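Local coordinates for protein RNA-directed RNA polymerase (Infectious pancreatic necrosis virus, PDB 3ZED) that copies the viral RNA genome as an RNA-dependent RNA polymerase and is probably found both free and covalently joined to the genomic RNA, at residues L200-L205 and H481-T485; I486-W491 and L507-I513; P353-G357 and V383-A387; P183-P187 and A408-H414. All coordinates share one frame; numbering follows the deposited sequence.

Interaction 1: residues L200-L205 and H481-T485; sequences LLEQTL and HLMST. With K (potassium ion), chain L.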
loop_
_atom_site.group_PDB
_atom_site.type_symbol
_atom_site.label_atom_id
_atom_site.label_comp_id
_atom_site.label_asym_id
_atom_site.label_seq_id
_atom_site.Cartn_x
_atom_site.Cartn_y
_atom_site.Cartn_z
ATOM N N LEU B 200 14.897 14.959 -2.972
ATOM C CA LEU B 200 13.486 15.324 -2.853
ATOM C C LEU B 200 12.833 14.424 -1.807
ATOM O O LEU B 200 12.140 14.919 -0.921
ATOM C CB LEU B 200 12.745 15.211 -4.196
ATOM C CG LEU B 200 13.138 16.167 -5.325
ATOM C CD1 LEU B 200 12.570 15.689 -6.645
ATOM C CD2 LEU B 200 12.679 17.604 -5.049
ATOM N N LEU B 201 13.120 13.104 -1.871
ATOM C CA LEU B 201 12.586 12.107 -0.942
ATOM C C LEU B 201 13.085 12.337 0.468
ATOM O O LEU B 201 12.395 11.968 1.399
ATOM C CB LEU B 201 12.899 10.674 -1.402
ATOM C CG LEU B 201 12.170 10.210 -2.661
ATOM C CD1 LEU B 201 12.858 9.018 -3.279
ATOM C CD2 LEU B 201 10.666 9.946 -2.378
ATOM N N GLU B 202 14.246 12.986 0.648
ATOM C CA GLU B 202 14.730 13.300 2.004
ATOM C C GLU B 202 13.727 14.226 2.706
ATOM O O GLU B 202 13.573 14.165 3.924
ATOM C CB GLU B 202 16.104 13.955 1.950
ATOM C CG GLU B 202 17.253 12.977 1.756
ATOM C CD GLU B 202 18.630 13.615 1.661
ATOM O OE1 GLU B 202 18.717 14.864 1.647
ATOM O OE2 GLU B 202 19.628 12.862 1.628
ATOM N N GLN B 203 13.008 15.037 1.909
ATOM C CA GLN B 203 11.997 15.984 2.356
ATOM C C GLN B 203 10.572 15.383 2.368
ATOM O O GLN B 203 9.866 15.557 3.368
ATOM C CB GLN B 203 12.006 17.261 1.482
ATOM C CG GLN B 203 13.361 17.984 1.376
ATOM C CD GLN B 203 14.012 18.229 2.722
ATOM O OE1 GLN B 203 13.355 18.630 3.701
ATOM N NE2 GLN B 203 15.320 17.976 2.800
ATOM N N THR B 204 10.132 14.735 1.251
ATOM C CA THR B 204 8.761 14.199 1.089
ATOM C C THR B 204 8.589 12.830 1.743
ATOM O O THR B 204 7.462 12.457 2.074
ATOM C CB THR B 204 8.389 14.133 -0.386
ATOM O OG1 THR B 204 9.187 13.114 -1.001
ATOM C CG2 THR B 204 8.602 15.472 -1.102
ATOM N N LEU B 205 9.677 12.075 1.907
ATOM C CA LEU B 205 9.633 10.776 2.588
ATOM C C LEU B 205 10.862 10.626 3.497
ATOM O O LEU B 205 11.753 9.828 3.195
ATOM C CB LEU B 205 9.495 9.587 1.613
ATOM C CG LEU B 205 9.124 8.239 2.249
ATOM C CD1 LEU B 205 7.631 8.109 2.477
ATOM C CD2 LEU B 205 9.584 7.120 1.395
ATOM N N HIS B 481 4.292 7.024 -3.775
ATOM C CA HIS B 481 4.745 8.218 -3.048
ATOM C C HIS B 481 5.857 8.948 -3.827
ATOM O O HIS B 481 5.875 10.180 -3.854
ATOM C CB HIS B 481 5.211 7.830 -1.635
ATOM C CG HIS B 481 5.286 8.984 -0.672
ATOM N ND1 HIS B 481 4.231 9.284 0.185
ATOM C CD2 HIS B 481 6.304 9.845 -0.429
ATOM C CE1 HIS B 481 4.649 10.299 0.928
ATOM N NE2 HIS B 481 5.880 10.690 0.575
ATOM N N LEU B 482 6.756 8.189 -4.485
ATOM C CA LEU B 482 7.820 8.770 -5.307
ATOM C C LEU B 482 7.215 9.500 -6.544
ATOM O O LEU B 482 7.640 10.614 -6.878
ATOM C CB LEU B 482 8.834 7.691 -5.718
ATOM C CG LEU B 482 9.880 8.020 -6.819
ATOM C CD1 LEU B 482 10.589 9.342 -6.558
ATOM C CD2 LEU B 482 10.948 6.987 -6.809
ATOM N N MET B 483 6.228 8.886 -7.195
ATOM C CA MET B 483 5.556 9.497 -8.352
ATOM C C MET B 483 4.868 10.807 -7.960
ATOM O O MET B 483 5.029 11.801 -8.670
ATOM C CB MET B 483 4.593 8.525 -9.017
ATOM C CG MET B 483 5.322 7.397 -9.719
ATOM S SD MET B 483 4.252 6.379 -10.751
ATOM C CE MET B 483 3.303 5.515 -9.505
ATOM N N SER B 484 4.196 10.842 -6.789
ATOM C CA SER B 484 3.563 12.074 -6.296
ATOM C C SER B 484 4.610 13.134 -5.970
ATOM O O SER B 484 4.372 14.310 -6.231
ATOM C CB SER B 484 2.706 11.793 -5.067
ATOM O OG SER B 484 1.595 10.997 -5.429
ATOM N N THR B 485 5.782 12.711 -5.456
ATOM C CA THR B 485 6.934 13.582 -5.150
ATOM C C THR B 485 7.407 14.311 -6.431
ATOM O O THR B 485 7.703 15.508 -6.384
ATOM C CB THR B 485 8.053 12.747 -4.492
ATOM O OG1 THR B 485 7.606 12.384 -3.187
ATOM C CG2 THR B 485 9.389 13.489 -4.404
HETATM K K K L . 14.315 19.691 6.046
HETATM O O HOH W 1 12.516 19.796 8.125
#
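Thr204 and Thr485 meet tip to tip where segments 200-204 and 481-485, the end of helix 194-204 and a turn of helix 476-493, run at 107° to each other, a worked case of two buried hydroxyls accommodated between helices. The two OG1 atoms lie 2.8 Å apart. Thr485 keeps its hydroxyl beside its own backbone N (chi1 -70°), which turns it back along the helix to donate to His481 O; Thr485 N reaches the same oxygen from the other face of the carbonyl. Thr204 OG1 is then placed to donate to Thr485 OG1, although Leu200 O is a weak, longer alternative for that proton. Close by, the packing stays tight. His481 NE2 donates to Thr204 O at 2.8 Å, the oxygen close to the imidazole plane but the nitrogen standing well above the plane of the carbonyl. Leu205 lays CD1 over one face of the ring, a CH-pi contact 3.8 Å from the centroid. Contacts thin out toward Leu201 and Leu482, whose chains cross at about a right angle with CD1 against CD1 at 4.0 Å. Gln203 makes no contact with segment 481-485; its OE1 binds a potassium ion, one of whose ligands is water 1, with Thr698, Ser701, Pro702 and Lys704 completing the site. His481 ND1 is hydrogen-bonded to Ala387 N, so the ring both donates and accepts, which is consistent with a neutral imidazole protonated at NE2 and fixed in its rotation from both nitrogens.

Interaction 2: residues I486-W491 and L507-I513; sequences IVVAEW and LEEKTGI. With K (potassium ion), chain K.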
loop_
_atom_site.group_PDB
_atom_site.type_symbol
_atom_site.label_atom_id
_atom_site.label_comp_id
_atom_site.label_asym_id
_atom_site.label_seq_id
_atom_site.Cartn_x
_atom_site.Cartn_y
_atom_site.Cartn_z
ATOM N N ILE B 486 7.454 13.576 -7.564
ATOM C CA ILE B 486 7.854 14.097 -8.869
ATOM C C ILE B 486 6.836 15.160 -9.331
ATOM O O ILE B 486 7.242 16.246 -9.759
ATOM C CB ILE B 486 8.031 12.946 -9.908
ATOM C CG1 ILE B 486 9.245 12.064 -9.542
ATOM C CG2 ILE B 486 8.111 13.507 -11.361
ATOM C CD1 ILE B 486 9.425 10.750 -10.355
ATOM N N VAL B 487 5.523 14.851 -9.217
ATOM C CA VAL B 487 4.451 15.770 -9.600
ATOM C C VAL B 487 4.554 17.064 -8.738
ATOM O O VAL B 487 4.516 18.165 -9.289
ATOM C CB VAL B 487 3.042 15.090 -9.520
ATOM C CG1 VAL B 487 1.910 16.102 -9.708
ATOM C CG2 VAL B 487 2.914 13.954 -10.535
ATOM N N VAL B 488 4.758 16.916 -7.415
ATOM C CA VAL B 488 4.866 18.044 -6.466
ATOM C C VAL B 488 6.137 18.865 -6.761
ATOM O O VAL B 488 6.036 20.087 -6.833
ATOM C CB VAL B 488 4.779 17.588 -4.980
ATOM C CG1 VAL B 488 5.137 18.716 -4.015
ATOM C CG2 VAL B 488 3.389 17.046 -4.670
ATOM N N ALA B 489 7.298 18.208 -6.981
ATOM C CA ALA B 489 8.551 18.898 -7.326
ATOM C C ALA B 489 8.386 19.751 -8.602
ATOM O O ALA B 489 8.905 20.866 -8.668
ATOM C CB ALA B 489 9.669 17.891 -7.516
ATOM N N GLU B 490 7.644 19.230 -9.599
ATOM C CA GLU B 490 7.388 19.925 -10.862
ATOM C C GLU B 490 6.404 21.084 -10.653
ATOM O O GLU B 490 6.551 22.103 -11.304
ATOM C CB GLU B 490 6.896 18.955 -11.953
ATOM C CG GLU B 490 8.009 18.089 -12.523
ATOM C CD GLU B 490 9.121 18.834 -13.233
ATOM O OE1 GLU B 490 8.837 19.817 -13.958
ATOM O OE2 GLU B 490 10.291 18.430 -13.054
ATOM N N TRP B 491 5.460 20.951 -9.710
ATOM C CA TRP B 491 4.522 22.023 -9.349
ATOM C C TRP B 491 5.312 23.179 -8.728
ATOM O O TRP B 491 5.147 24.319 -9.160
ATOM C CB TRP B 491 3.435 21.483 -8.407
ATOM C CG TRP B 491 2.633 22.506 -7.656
ATOM C CD1 TRP B 491 1.633 23.292 -8.151
ATOM C CD2 TRP B 491 2.684 22.760 -6.244
ATOM N NE1 TRP B 491 1.066 24.031 -7.140
ATOM C CE2 TRP B 491 1.697 23.731 -5.958
ATOM C CE3 TRP B 491 3.471 22.256 -5.184
ATOM C CZ2 TRP B 491 1.492 24.231 -4.658
ATOM C CZ3 TRP B 491 3.264 22.749 -3.900
ATOM C CH2 TRP B 491 2.287 23.727 -3.647
ATOM N N LEU B 507 1.531 19.414 -16.234
ATOM C CA LEU B 507 2.502 18.601 -15.504
ATOM C C LEU B 507 2.282 17.111 -15.811
ATOM O O LEU B 507 3.203 16.324 -15.632
ATOM C CB LEU B 507 2.498 18.873 -13.986
ATOM C CG LEU B 507 2.753 20.332 -13.539
ATOM C CD1 LEU B 507 2.406 20.530 -12.073
ATOM C CD2 LEU B 507 4.157 20.795 -13.824
ATOM N N GLU B 508 1.093 16.733 -16.336
ATOM C CA GLU B 508 0.831 15.345 -16.724
ATOM C C GLU B 508 1.828 14.912 -17.799
ATOM O O GLU B 508 2.523 13.908 -17.624
ATOM C CB GLU B 508 -0.597 15.166 -17.242
ATOM C CG GLU B 508 -1.686 15.028 -16.197
ATOM C CD GLU B 508 -2.977 14.513 -16.812
ATOM O OE1 GLU B 508 -3.417 15.060 -17.850
ATOM O OE2 GLU B 508 -3.504 13.500 -16.306
ATOM N N GLU B 509 1.937 15.710 -18.888
ATOM C CA GLU B 509 2.849 15.452 -19.990
ATOM C C GLU B 509 4.300 15.629 -19.559
ATOM O O GLU B 509 5.148 14.845 -19.979
ATOM C CB GLU B 509 2.520 16.361 -21.186
ATOM C CG GLU B 509 3.442 16.177 -22.382
ATOM C CD GLU B 509 3.098 16.977 -23.627
ATOM O OE1 GLU B 509 2.249 17.899 -23.558
ATOM O OE2 GLU B 509 3.692 16.672 -24.684
ATOM N N LYS B 510 4.594 16.649 -18.742
ATOM C CA LYS B 510 5.965 16.896 -18.287
ATOM C C LYS B 510 6.503 15.689 -17.455
ATOM O O LYS B 510 7.661 15.332 -17.614
ATOM C CB LYS B 510 6.032 18.223 -17.479
ATOM C CG LYS B 510 7.394 18.598 -16.857
ATOM C CD LYS B 510 8.411 19.095 -17.861
ATOM C CE LYS B 510 9.799 19.258 -17.265
ATOM N NZ LYS B 510 9.960 20.602 -16.654
ATOM N N THR B 511 5.652 15.044 -16.627
ATOM C CA THR B 511 6.070 13.954 -15.733
ATOM C C THR B 511 5.768 12.522 -16.252
ATOM O O THR B 511 6.307 11.556 -15.708
ATOM C CB THR B 511 5.391 14.125 -14.349
ATOM O OG1 THR B 511 3.972 14.024 -14.500
ATOM C CG2 THR B 511 5.758 15.434 -13.654
ATOM N N GLY B 512 4.861 12.391 -17.222
ATOM C CA GLY B 512 4.413 11.092 -17.732
ATOM C C GLY B 512 3.466 10.425 -16.740
ATOM O O GLY B 512 3.150 9.236 -16.874
ATOM N N ILE B 513 3.009 11.205 -15.717
ATOM C CA ILE B 513 2.153 10.734 -14.631
ATOM C C ILE B 513 0.779 11.395 -14.764
ATOM O O ILE B 513 0.670 12.621 -14.719
ATOM C CB ILE B 513 2.816 10.983 -13.235
ATOM C CG1 ILE B 513 4.172 10.256 -13.130
ATOM C CG2 ILE B 513 1.886 10.522 -12.087
ATOM C CD1 ILE B 513 5.166 10.826 -12.072
HETATM K K K K . 1.068 7.781 -17.563
#
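An ST turn closes helix 507-511, and its threonine also packs against helix 476-493: Thr511 CG2 lies 3.8 Å from Ile486 CG2 and 3.7 Å from Glu490 CG. The methyl can face across because the hydroxyl occupies the slot between backbone N and carbonyl carbon (chi1 63°), turned back into its own segment. There OG1 donates to Leu507 O at 2.7 Å and accepts from Ile513 N at 3.2 Å. Gly512, with positive phi, ends the helix within this turn and offers its carbonyl oxygen to a potassium ion at 2.6 Å; Asn184, Asn409, Asn514, Val177 and Asn182 supply the other ligands. In the palm region this short helix comes after helices 476-493 and 502-505 and runs on into strand 515-521. At the end of the turn, Ile513 places CG2 against Val487 CG2 at 3.9 Å, and its CD1 approaches Ile486 at about a right angle. At the other end, Leu507 splits its methyls, CD2 toward Glu490 CB and CD1 toward Trp491 CB. The exposed Lys510, bent at chi2 and chi4, brings NZ to Glu490 OE1 in a 3.0 Å salt bridge, approaching the syn side from 31° out of the carboxylate plane, while OE2 of the same carboxylate is hydrogen-bonded to Tyr192 OH.

Interaction 3: residues P353-G357 and V383-A387; sequences PSLYG and VMIYA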
loop_
_atom_site.group_PDB
_atom_site.type_symbol
_atom_site.label_atom_id
_atom_site.label_comp_id
_atom_site.label_asym_id
_atom_site.label_seq_id
_atom_site.Cartn_x
_atom_site.Cartn_y
_atom_site.Cartn_z
ATOM N N PRO B 353 6.228 17.331 4.218
ATOM C CA PRO B 353 4.866 17.234 3.636
ATOM C C PRO B 353 4.268 15.814 3.743
ATOM O O PRO B 353 3.088 15.630 3.458
ATOM C CB PRO B 353 5.082 17.598 2.148
ATOM C CG PRO B 353 6.493 17.263 1.875
ATOM C CD PRO B 353 7.255 17.492 3.162
ATOM N N SER B 354 5.072 14.809 4.106
ATOM C CA SER B 354 4.628 13.409 4.184
ATOM C C SER B 354 3.492 13.177 5.174
ATOM O O SER B 354 3.441 13.833 6.215
ATOM C CB SER B 354 5.783 12.494 4.565
ATOM O OG SER B 354 5.401 11.130 4.497
ATOM N N LEU B 355 2.584 12.237 4.829
ATOM C CA LEU B 355 1.483 11.815 5.693
ATOM C C LEU B 355 1.683 10.346 6.142
ATOM O O LEU B 355 0.773 9.770 6.727
ATOM C CB LEU B 355 0.121 11.973 4.969
ATOM C CG LEU B 355 -0.474 13.388 4.880
ATOM C CD1 LEU B 355 -1.536 13.460 3.803
ATOM C CD2 LEU B 355 -1.023 13.856 6.219
ATOM N N TYR B 356 2.872 9.736 5.867
ATOM C CA TYR B 356 3.134 8.341 6.229
ATOM C C TYR B 356 2.912 8.080 7.733
ATOM O O TYR B 356 3.470 8.767 8.586
ATOM C CB TYR B 356 4.552 7.896 5.816
ATOM C CG TYR B 356 4.812 6.438 6.150
ATOM C CD1 TYR B 356 4.173 5.419 5.452
ATOM C CD2 TYR B 356 5.609 6.081 7.232
ATOM C CE1 TYR B 356 4.377 4.078 5.779
ATOM C CE2 TYR B 356 5.824 4.743 7.566
ATOM C CZ TYR B 356 5.213 3.744 6.829
ATOM O OH TYR B 356 5.413 2.416 7.146
ATOM N N GLY B 357 2.099 7.068 8.021
ATOM C CA GLY B 357 1.765 6.658 9.382
ATOM C C GLY B 357 0.781 7.587 10.081
ATOM O O GLY B 357 0.575 7.451 11.289
ATOM N N VAL B 383 1.607 21.710 1.057
ATOM C CA VAL B 383 1.519 20.476 0.303
ATOM C C VAL B 383 1.660 19.300 1.269
ATOM O O VAL B 383 2.429 19.358 2.223
ATOM C CB VAL B 383 2.492 20.391 -0.921
ATOM C CG1 VAL B 383 3.961 20.247 -0.506
ATOM C CG2 VAL B 383 2.081 19.266 -1.873
ATOM N N MET B 384 0.863 18.255 1.039
ATOM C CA MET B 384 0.878 17.011 1.819
ATOM C C MET B 384 0.849 15.854 0.858
ATOM O O MET B 384 0.165 15.935 -0.173
ATOM C CB MET B 384 -0.283 16.926 2.819
ATOM C CG MET B 384 -0.276 18.035 3.842
ATOM S SD MET B 384 -1.546 17.714 5.045
ATOM C CE MET B 384 -1.768 19.312 5.752
ATOM N N ILE B 385 1.607 14.788 1.166
ATOM C CA ILE B 385 1.722 13.622 0.270
ATOM C C ILE B 385 1.525 12.328 1.012
ATOM O O ILE B 385 2.123 12.108 2.053
ATOM C CB ILE B 385 3.086 13.609 -0.501
ATOM C CG1 ILE B 385 3.334 14.940 -1.258
ATOM C CG2 ILE B 385 3.203 12.412 -1.461
ATOM C CD1 ILE B 385 4.822 15.212 -1.583
ATOM N N TYR B 386 0.743 11.438 0.413
ATOM C CA TYR B 386 0.519 10.089 0.895
ATOM C C TYR B 386 0.371 9.157 -0.298
ATOM O O TYR B 386 -0.726 9.081 -0.856
ATOM C CB TYR B 386 -0.715 10.003 1.814
ATOM C CG TYR B 386 -0.804 8.660 2.513
ATOM C CD1 TYR B 386 -1.459 7.582 1.921
ATOM C CD2 TYR B 386 -0.217 8.461 3.755
ATOM C CE1 TYR B 386 -1.506 6.331 2.540
ATOM C CE2 TYR B 386 -0.281 7.224 4.396
ATOM C CZ TYR B 386 -0.919 6.159 3.779
ATOM O OH TYR B 386 -0.982 4.933 4.383
ATOM N N ALA B 387 1.455 8.429 -0.684
ATOM C CA ALA B 387 1.414 7.506 -1.835
ATOM C C ALA B 387 0.849 8.249 -3.078
ATOM O O ALA B 387 1.381 9.308 -3.416
ATOM C CB ALA B 387 0.589 6.250 -1.493
HETATM O O HOH W 2 0.528 5.028 6.648
#
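Leu355 fits its side chain between Met384 and Tyr386, both of which flank the one residue of strand 382-386 that the loop bridges through its backbone. Its CG stands beside the backbone N (chi1 -78°), which lays CD1 over Met384 CB at 3.8 Å and leaves CB facing Tyr386 CD2 at 3.7 Å. Met384 runs extended beyond CG, crossing Leu355 obliquely, with SD near Leu355 CD2. Tyr386 has its CG opposite the backbone N (chi1 -170°), a torsion that carries the ring out along the loop with an edge toward it: CD2 comes within 3.4 Å of Leu355 O. From the far end of the ring, OH meets water 2 at 2.7 Å, and the water accepts from Gly357 N, so that a water links the far end of the ring to the loop. Pro353 covers the start of the strand, its CB 3.9 Å from Val383 CG1. The backbones make a single parallel bridge between Ser354 and Ile385: Ile385 N donates to Pro353 O at 2.9 Å, and Leu355 N to Ile385 O at 2.8 Å. Ser354 turns away from the strand and closes an ST turn, OG accepting from Tyr356 N at 3.2 Å along a nearly straight bond. The loop thus extends the antiparallel sheet by one bridge, on the edge of strand 382-386 that does not pair with 389-394, though Leu355 still touches Tyr391; helix 476-493 covers Ser354 and Ile385 through His481, its Phe477 meets the Tyr386 ring edge-to-face, and helix 194-204 touches Pro353 and Ile385 through Thr204.

Interaction 4: residues P183-P187 and A408-H414; sequences PNKTP and ANCTPQH. With K (potassium ion), chain K.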
loop_
_atom_site.group_PDB
_atom_site.type_symbol
_atom_site.label_atom_id
_atom_site.label_comp_id
_atom_site.label_asym_id
_atom_site.label_seq_id
_atom_site.Cartn_x
_atom_site.Cartn_y
_atom_site.Cartn_z
ATOM N N PRO B 183 1.775 8.631 -22.154
ATOM C CA PRO B 183 2.686 7.512 -21.850
ATOM C C PRO B 183 3.637 7.787 -20.695
ATOM O O PRO B 183 4.101 8.913 -20.506
ATOM C CB PRO B 183 3.471 7.333 -23.163
ATOM C CG PRO B 183 2.571 7.879 -24.219
ATOM C CD PRO B 183 1.931 9.068 -23.563
ATOM N N ASN B 184 3.930 6.733 -19.922
ATOM C CA ASN B 184 4.822 6.784 -18.768
ATOM C C ASN B 184 6.179 7.302 -19.141
ATOM O O ASN B 184 6.642 7.088 -20.262
ATOM C CB ASN B 184 4.968 5.401 -18.141
ATOM C CG ASN B 184 3.729 4.900 -17.469
ATOM O OD1 ASN B 184 2.767 5.643 -17.253
ATOM N ND2 ASN B 184 3.715 3.620 -17.159
ATOM N N LYS B 185 6.822 7.992 -18.199
ATOM C CA LYS B 185 8.191 8.482 -18.382
ATOM C C LYS B 185 9.040 8.050 -17.211
ATOM O O LYS B 185 8.598 8.107 -16.066
ATOM C CB LYS B 185 8.235 10.006 -18.528
ATOM C CG LYS B 185 7.646 10.514 -19.830
ATOM C CD LYS B 185 7.615 12.006 -19.875
ATOM C CE LYS B 185 7.125 12.446 -21.240
ATOM N NZ LYS B 185 7.299 13.896 -21.416
ATOM N N THR B 186 10.257 7.632 -17.480
ATOM C CA THR B 186 11.187 7.283 -16.411
ATOM C C THR B 186 11.624 8.594 -15.732
ATOM O O THR B 186 11.640 9.632 -16.412
ATOM C CB THR B 186 12.414 6.529 -16.981
ATOM O OG1 THR B 186 13.128 7.398 -17.878
ATOM C CG2 THR B 186 12.037 5.225 -17.673
ATOM N N PRO B 187 12.073 8.578 -14.457
ATOM C CA PRO B 187 12.625 9.817 -13.859
ATOM C C PRO B 187 13.720 10.485 -14.721
ATOM O O PRO B 187 13.766 11.719 -14.792
ATOM C CB PRO B 187 13.211 9.323 -12.539
ATOM C CG PRO B 187 12.361 8.133 -12.182
ATOM C CD PRO B 187 12.109 7.451 -13.496
ATOM N N ALA B 408 -0.345 2.190 -12.497
ATOM C CA ALA B 408 -0.164 2.083 -13.960
ATOM C C ALA B 408 0.867 3.082 -14.501
ATOM O O ALA B 408 1.398 2.861 -15.595
ATOM C CB ALA B 408 -1.507 2.281 -14.673
ATOM N N ASN B 409 1.152 4.174 -13.756
ATOM C CA ASN B 409 2.125 5.224 -14.140
ATOM C C ASN B 409 3.575 4.837 -13.779
ATOM O O ASN B 409 4.527 5.516 -14.179
ATOM C CB ASN B 409 1.785 6.544 -13.449
ATOM C CG ASN B 409 0.460 7.129 -13.859
ATOM O OD1 ASN B 409 0.325 7.787 -14.890
ATOM N ND2 ASN B 409 -0.540 6.945 -13.038
ATOM N N CYS B 410 3.734 3.778 -12.982
ATOM C CA CYS B 410 5.042 3.347 -12.504
ATOM C C CYS B 410 5.866 2.632 -13.571
ATOM O O CYS B 410 5.376 1.738 -14.256
ATOM C CB CYS B 410 4.884 2.479 -11.265
ATOM S SG CYS B 410 6.399 2.281 -10.303
ATOM N N THR B 411 7.127 3.065 -13.721
ATOM C CA THR B 411 8.107 2.418 -14.582
ATOM C C THR B 411 9.040 1.603 -13.671
ATOM O O THR B 411 9.199 1.982 -12.500
ATOM C CB THR B 411 8.923 3.421 -15.435
ATOM O OG1 THR B 411 9.795 4.157 -14.576
ATOM C CG2 THR B 411 8.052 4.345 -16.288
ATOM N N PRO B 412 9.739 0.544 -14.167
ATOM C CA PRO B 412 10.703 -0.156 -13.297
ATOM C C PRO B 412 11.746 0.820 -12.724
ATOM O O PRO B 412 12.185 0.643 -11.588
ATOM C CB PRO B 412 11.330 -1.194 -14.233
ATOM C CG PRO B 412 10.262 -1.433 -15.287
ATOM C CD PRO B 412 9.684 -0.065 -15.514
ATOM N N GLN B 413 12.048 1.908 -13.473
ATOM C CA GLN B 413 13.003 2.959 -13.110
ATOM C C GLN B 413 12.536 3.791 -11.914
ATOM O O GLN B 413 13.384 4.261 -11.159
ATOM C CB GLN B 413 13.323 3.865 -14.312
ATOM C CG GLN B 413 14.252 3.175 -15.362
ATOM C CD GLN B 413 13.537 2.129 -16.215
ATOM O OE1 GLN B 413 12.306 2.159 -16.393
ATOM N NE2 GLN B 413 14.275 1.154 -16.724
ATOM N N HIS B 414 11.217 3.953 -11.715
ATOM C CA HIS B 414 10.687 4.632 -10.522
ATOM C C HIS B 414 11.013 3.800 -9.279
ATOM O O HIS B 414 11.495 4.343 -8.284
ATOM C CB HIS B 414 9.174 4.844 -10.617
ATOM C CG HIS B 414 8.762 5.959 -11.516
ATOM N ND1 HIS B 414 8.240 5.707 -12.771
ATOM C CD2 HIS B 414 8.776 7.298 -11.301
ATOM C CE1 HIS B 414 7.958 6.897 -13.289
ATOM N NE2 HIS B 414 8.260 7.886 -12.439
HETATM K K K K . 1.068 7.781 -17.563
HETATM O O HOH W 3 5.561 1.524 -17.187
HETATM O O HOH W 4 5.232 7.787 -15.563
HETATM O O HOH W 5 8.136 10.210 -14.015
#
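Asn184 and Asn409 both hold CG beside the backbone N (chi1 -69° and -64°), and these torsions bring their OD1 atoms to one potassium ion, that of Asn409 at 2.8 Å. The nearly flat chi2 of Asn184 turns its ND2 at the same time to Ala408 O, a 2.9 Å bond, close to straight, in which ND2 meets a lone pair in the carbonyl plane of Ala408 and the oxygen lies near the plane of the Asn184 amide. One side-chain amide therefore serves the metal with its oxygen and the backbone with its nitrogen; its second N-H goes to water 3, which also contacts Cys410 O. Water 4 links Lys185 N and Asn409 O in the same manner. Farther on, Thr411 and His414 form a capping box at the start of helix 412-426: Thr411 OG1 accepts from His414 N, and Thr411 N donates to His414 ND1 at 3.0 Å. With its ring held by this bond, His414 receives Pro187 CD over the centre of one face, 4.0 Å from the centroid, in a CH-pi contact. Water 5 joins His414 NE2 to Lys185 O. Thr186 lays CG2 against the bent Gln413 chain, 3.3 Å from Gln413 OE1, while its own hydroxyl is hydrogen-bonded to Thr189. Two helix starts, of 187-190 and 412-426, are thus set side by side. Helix 164-179 packs on Asn184 and Ala408, helix 476-493 presses Met483 on Asn409 and Cys410, and helix 781-789 touches Gln413 through Leu782.

In the fold
Helix 476-493 unites the set: interactions 1 and 2 use successive turns of it, and 3 and 4 touch it from different directions. Interactions 1, 2 and 4 are largely buried, whereas interaction 3, at a sheet edge, is partly exposed. Chemistry follows place. Interaction 1 hides polar groups among leucines, interaction 2 is apolar with one salt bridge reaching an exposed lysine, interaction 3 relies on backbone bonds, and interaction 4 is wetted by waters. Interactions 2 and 4 share one potassium ion and are joined again by Lys185 NZ and Glu509 O; interactions 1 and 3 meet through Ala387. Interactions 3 and 4 do not touch, their nearest atoms being about 10 Å apart.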